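Local structure of nematode fatty acid retinoid binding protein (Necator americanus, 4XCP) at residues L28-A33 / P152-V157; E101-I106 / K130-L135. The protein probably binds and carries lipids such as fatty acids and retinol, and holds palmitic acid in this crystal structure. All coordinates share one frame; numbering follows the deposited sequence.

Interaction 1: residues L28-A33 / P152-V157; sequences LMPPEA and PFLAKV. With PLM (palmitic acid), chain B.
The ring of Phe153 reaches out from the first turn of helix 152-159 and lies against the backbone of residues 29 to 31, its CG anti to the backbone N (chi1 179°), which carries the ring off the helix and across to the facing segment. Pro31 comes at it from the opposite direction and sets CD over one face, 4.0 Å from the centroid of the Phe153 ring and only 14° off the normal: a CH-pi contact, offset toward the rim on the CD1 side. Leu28 O sits at the edge of the ring, near its plane. Pro30 meets the ring obliquely, its CA 3.5 Å from Phe153 CD2. Met29 O also approaches at a slant, 3.3 Å from Phe153 CE2, and accepts a hydrogen bond from Arg34 NH2, in the first turn of helix 31-39.

Leu154 and Val157, on the same helix as Phe153, complete the contact. The CD2 branch of Leu154 meets both Leu28 O and the Pro30 ring, with Pro30 CD 4.0 Å from Leu154 CD2. Leu28 and Val157 cross at about a right angle, and Leu28 CD2 touches Val157 CG1 at 3.8 Å.

The first turn of helix 152-159 thus packs, largely through apolar side chains, on the loop that leads into helix 31-39 and on the start of that helix, in an all-helical protein of the nematode FAR family. Pro30 stands at the N-cap position of helix 31-39, and Pro31 opens that helix.

The other side of the same short segment faces bound lipid. The selenomethionine Met29, its chain bent at the last torsion (chi3 49°), brings CE within 3.8 Å of CG of the palmitic acid, and Ala33 CB comes to 3.6 Å from CF near the same methyl end. The palmitic acid is also hydrogen-bonded to Lys111 NZ.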
# COMPACT_ATOMS: atom_id res chain seq x y z
N LEU A 28 -5.60 7.76 5.23
CA LEU A 28 -5.96 7.41 3.84
C LEU A 28 -5.77 5.93 3.60
O LEU A 28 -6.20 5.42 2.56
CB LEU A 28 -5.07 8.18 2.84
CG LEU A 28 -5.08 9.72 2.88
CD1 LEU A 28 -4.14 10.27 1.81
CD2 LEU A 28 -6.49 10.29 2.68
N MSE A 29 -5.07 5.25 4.52
CA MSE A 29 -4.79 3.83 4.34
C MSE A 29 -5.93 2.99 4.89
O MSE A 29 -6.51 3.35 5.92
CB MSE A 29 -3.48 3.42 5.04
CG MSE A 29 -2.23 4.12 4.52
SE MSE A 29 -0.68 3.64 5.70
CE MSE A 29 -0.93 1.76 5.72
N PRO A 30 -6.27 1.84 4.25
CA PRO A 30 -7.33 0.99 4.80
C PRO A 30 -6.96 0.49 6.20
O PRO A 30 -5.75 0.36 6.48
CB PRO A 30 -7.51 -0.13 3.76
CG PRO A 30 -6.40 -0.03 2.84
CD PRO A 30 -5.69 1.28 3.00
N PRO A 31 -7.95 0.30 7.09
CA PRO A 31 -7.64 -0.07 8.49
C PRO A 31 -6.77 -1.31 8.69
O PRO A 31 -5.92 -1.31 9.58
CB PRO A 31 -9.03 -0.23 9.14
CG PRO A 31 -10.00 -0.37 7.98
CD PRO A 31 -9.41 0.47 6.90
N GLU A 32 -6.94 -2.35 7.86
CA GLU A 32 -6.16 -3.60 7.93
C GLU A 32 -4.67 -3.32 7.69
O GLU A 32 -3.83 -3.87 8.40
CB GLU A 32 -6.66 -4.64 6.90
CG GLU A 32 -8.12 -5.05 7.06
CD GLU A 32 -9.20 -4.09 6.58
OE1 GLU A 32 -8.91 -3.23 5.71
OE2 GLU A 32 -10.34 -4.19 7.10
N ALA A 33 -4.37 -2.44 6.71
CA ALA A 33 -3.00 -2.03 6.39
C ALA A 33 -2.42 -1.19 7.53
O ALA A 33 -1.30 -1.45 7.98
CB ALA A 33 -2.99 -1.23 5.08
N PRO A 152 -14.10 -0.66 -0.99
CA PRO A 152 -15.01 0.43 -0.59
C PRO A 152 -14.38 1.49 0.29
O PRO A 152 -14.80 2.64 0.22
CB PRO A 152 -16.17 -0.30 0.11
CG PRO A 152 -15.57 -1.57 0.61
CD PRO A 152 -14.54 -1.96 -0.42
N PHE A 153 -13.36 1.14 1.10
CA PHE A 153 -12.69 2.13 1.94
C PHE A 153 -11.93 3.13 1.08
O PHE A 153 -12.04 4.33 1.30
CB PHE A 153 -11.75 1.48 3.00
CG PHE A 153 -11.05 2.52 3.84
CD1 PHE A 153 -11.63 3.01 5.01
CD2 PHE A 153 -9.84 3.07 3.43
CE1 PHE A 153 -11.00 4.01 5.76
CE2 PHE A 153 -9.21 4.07 4.18
CZ PHE A 153 -9.80 4.53 5.33
N LEU A 154 -11.14 2.61 0.13
CA LEU A 154 -10.35 3.44 -0.77
C LEU A 154 -11.22 4.28 -1.71
O LEU A 154 -10.94 5.46 -1.91
CB LEU A 154 -9.31 2.59 -1.53
CG LEU A 154 -8.12 2.06 -0.69
CD1 LEU A 154 -7.27 1.10 -1.51
CD2 LEU A 154 -7.24 3.21 -0.16
N ALA A 155 -12.30 3.69 -2.24
CA ALA A 155 -13.26 4.41 -3.09
C ALA A 155 -13.83 5.61 -2.33
O ALA A 155 -13.89 6.70 -2.90
CB ALA A 155 -14.39 3.48 -3.50
N LYS A 156 -14.18 5.42 -1.04
CA LYS A 156 -14.70 6.48 -0.16
C LYS A 156 -13.65 7.58 0.09
O LYS A 156 -13.99 8.76 0.06
CB LYS A 156 -15.18 5.87 1.17
CG LYS A 156 -16.11 6.78 1.97
CD LYS A 156 -16.47 6.20 3.32
CE LYS A 156 -17.27 7.17 4.16
NZ LYS A 156 -17.66 6.58 5.46
N VAL A 157 -12.38 7.21 0.29
CA VAL A 157 -11.26 8.16 0.46
C VAL A 157 -11.16 9.07 -0.79
O VAL A 157 -10.95 10.28 -0.66
CB VAL A 157 -9.94 7.38 0.78
CG1 VAL A 157 -8.69 8.19 0.44
CG2 VAL A 157 -9.93 6.96 2.24
C1 PLM B . 3.04 2.58 2.84
O1 PLM B . 2.68 1.53 3.53
O2 PLM B . 2.55 2.86 1.75
C2 PLM B . 4.08 3.42 3.51
C3 PLM B . 4.62 2.91 4.85
C4 PLM B . 5.72 1.87 4.71
C5 PLM B . 6.24 1.34 6.03
C6 PLM B . 7.48 0.46 5.91
C7 PLM B . 7.29 -0.98 6.36
C8 PLM B . 6.52 -1.82 5.37
C9 PLM B . 6.23 -3.21 5.82
CA PLM B . 4.82 -3.66 5.53
CB PLM B . 4.60 -4.47 4.27
CC PLM B . 3.17 -5.02 4.12
CD PLM B . 2.09 -4.01 3.69
CE PLM B . 1.64 -3.02 4.76
CF PLM B . 0.46 -2.16 4.38
CG PLM B . 0.78 -0.92 3.58

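Interaction 2: residues E101-I106 / K130-L135; sequences EKSIEI and KEVLKL
Ile106 and Val132 slide past each other in opposite directions across an antiparallel helix pair, with Ile106 CG2 3.9 Å from Val132 CG2. Other contacts gather round the CD1 branch of Ile106: Ile106 CD1 lies 4.1 Å from Leu135 CD1 and 4.0 Å from Glu131 CG. Ile106 and Glu131 cross at about a right angle. Leu135 CD1 also meets the aliphatic part of Lys102, at 3.7 Å from Lys102 CG. The segment axes run 178° apart in direction and 10.2 Å from each other.

Among the polar groups, Ser103 OG is hydrogen-bonded to the backbone O of Phe99, one turn back, and this leaves the oxygen 3.7 Å from Val132 CG1 as a plain packing contact. Lys102 bends at its second torsion (chi2 66°) and ends in a salt bridge along its own helix, Lys102 NZ to Glu105 OE2 at 2.8 Å, met on the syn side but 32° out of the carboxylate plane. Both of these polar bonds, of Ser103 and of Lys102, stay on helix 94-115.

Helix 94-115 and helix 122-138 thus pair side by side near the surface. Phe99 touches both Val132 and Leu135, Phe158 of helix 152-159 packs on Val132 and Leu133, and Ile104, on another side of helix 94-115, touches Val85 of helix 72-90 and a bound palmitic acid.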
# COMPACT_ATOMS: atom_id res chain seq x y z
N GLU A 101 -3.34 -2.02 -9.86
CA GLU A 101 -1.96 -2.46 -10.04
C GLU A 101 -0.98 -1.29 -10.15
O GLU A 101 0.08 -1.34 -9.52
CB GLU A 101 -1.84 -3.44 -11.21
CG GLU A 101 -2.39 -4.80 -10.80
CD GLU A 101 -2.55 -5.83 -11.88
OE1 GLU A 101 -2.53 -5.46 -13.08
OE2 GLU A 101 -2.74 -7.02 -11.54
N LYS A 102 -1.36 -0.21 -10.84
CA LYS A 102 -0.54 0.99 -10.91
C LYS A 102 -0.48 1.66 -9.53
O LYS A 102 0.60 2.07 -9.11
CB LYS A 102 -1.05 1.96 -12.00
CG LYS A 102 -0.17 3.21 -12.18
CD LYS A 102 1.22 2.91 -12.73
CE LYS A 102 2.19 4.02 -12.42
NZ LYS A 102 3.43 3.91 -13.23
N SER A 103 -1.61 1.70 -8.78
CA SER A 103 -1.65 2.29 -7.43
C SER A 103 -0.72 1.55 -6.46
O SER A 103 -0.05 2.16 -5.64
CB SER A 103 -3.08 2.31 -6.89
OG SER A 103 -3.84 3.14 -7.75
N ILE A 104 -0.69 0.22 -6.59
CA ILE A 104 0.17 -0.66 -5.79
C ILE A 104 1.63 -0.41 -6.10
O ILE A 104 2.43 -0.32 -5.18
CB ILE A 104 -0.25 -2.14 -5.94
CG1 ILE A 104 -1.52 -2.40 -5.09
CG2 ILE A 104 0.91 -3.10 -5.54
CD1 ILE A 104 -2.34 -3.63 -5.49
N GLU A 105 1.98 -0.24 -7.38
CA GLU A 105 3.35 0.08 -7.82
C GLU A 105 3.82 1.40 -7.16
O GLU A 105 4.96 1.48 -6.68
CB GLU A 105 3.40 0.18 -9.35
CG GLU A 105 4.78 0.41 -9.93
CD GLU A 105 4.76 0.94 -11.35
OE1 GLU A 105 4.59 0.13 -12.29
OE2 GLU A 105 4.89 2.17 -11.52
N ILE A 106 2.93 2.42 -7.12
CA ILE A 106 3.22 3.74 -6.53
C ILE A 106 3.42 3.60 -5.01
O ILE A 106 4.41 4.12 -4.46
CB ILE A 106 2.14 4.77 -6.93
CG1 ILE A 106 2.28 5.14 -8.43
CG2 ILE A 106 2.20 6.01 -6.03
CD1 ILE A 106 1.10 5.93 -9.05
N LYS A 130 -1.77 12.51 -5.06
CA LYS A 130 -2.25 13.35 -6.16
C LYS A 130 -2.28 12.54 -7.47
O LYS A 130 -3.31 12.57 -8.16
CB LYS A 130 -1.37 14.62 -6.30
CG LYS A 130 -2.00 15.71 -7.17
CD LYS A 130 -1.09 16.94 -7.23
CE LYS A 130 -1.55 17.98 -8.22
NZ LYS A 130 -2.81 18.66 -7.80
N GLU A 131 -1.22 11.76 -7.75
CA GLU A 131 -1.16 10.89 -8.93
C GLU A 131 -2.19 9.76 -8.88
O GLU A 131 -2.85 9.50 -9.88
CB GLU A 131 0.25 10.32 -9.16
CG GLU A 131 0.41 9.59 -10.50
CD GLU A 131 -0.11 10.27 -11.75
OE1 GLU A 131 -0.22 11.52 -11.78
OE2 GLU A 131 -0.42 9.55 -12.72
N VAL A 132 -2.30 9.05 -7.74
CA VAL A 132 -3.25 7.95 -7.55
C VAL A 132 -4.69 8.50 -7.74
O VAL A 132 -5.49 7.89 -8.46
CB VAL A 132 -3.02 7.25 -6.17
CG1 VAL A 132 -4.18 6.33 -5.81
CG2 VAL A 132 -1.69 6.48 -6.16
N LEU A 133 -5.00 9.65 -7.12
CA LEU A 133 -6.31 10.28 -7.28
C LEU A 133 -6.58 10.63 -8.75
O LEU A 133 -7.65 10.31 -9.25
CB LEU A 133 -6.47 11.51 -6.36
CG LEU A 133 -7.77 12.33 -6.53
CD1 LEU A 133 -9.02 11.50 -6.19
CD2 LEU A 133 -7.72 13.61 -5.72
N LYS A 134 -5.60 11.22 -9.44
CA LYS A 134 -5.68 11.59 -10.86
C LYS A 134 -6.00 10.33 -11.72
O LYS A 134 -6.88 10.39 -12.59
CB LYS A 134 -4.34 12.23 -11.30
CG LYS A 134 -4.32 12.73 -12.74
CD LYS A 134 -3.06 13.50 -13.08
CE LYS A 134 -3.09 13.96 -14.52
NZ LYS A 134 -1.73 14.22 -15.06
N LEU A 135 -5.30 9.21 -11.48
CA LEU A 135 -5.55 7.96 -12.18
C LEU A 135 -6.96 7.43 -11.87
O LEU A 135 -7.62 6.88 -12.75
CB LEU A 135 -4.49 6.92 -11.82
CG LEU A 135 -3.07 7.24 -12.27
CD1 LEU A 135 -2.08 6.31 -11.64
CD2 LEU A 135 -2.95 7.25 -13.79

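Overall arrangement
The two contacts lie 14 Å apart between centres, with about 6 Å between their nearest atoms, and do not touch. Along the chain the order is 28-33, 101-106, 130-135, 152-157: interaction 1 brings a segment near the start back to one near the end, and both halves of interaction 2 fall between them. Helix 152-159 links them, since it carries one side of interaction 1 and, through Phe158, packs on helix 122-138 of interaction 2. One palmitic acid touches Met29 and Ala33, and another touches Ile104, so a segment of each contact also lines bound lipid, consistent with the lipid binding assigned to this family.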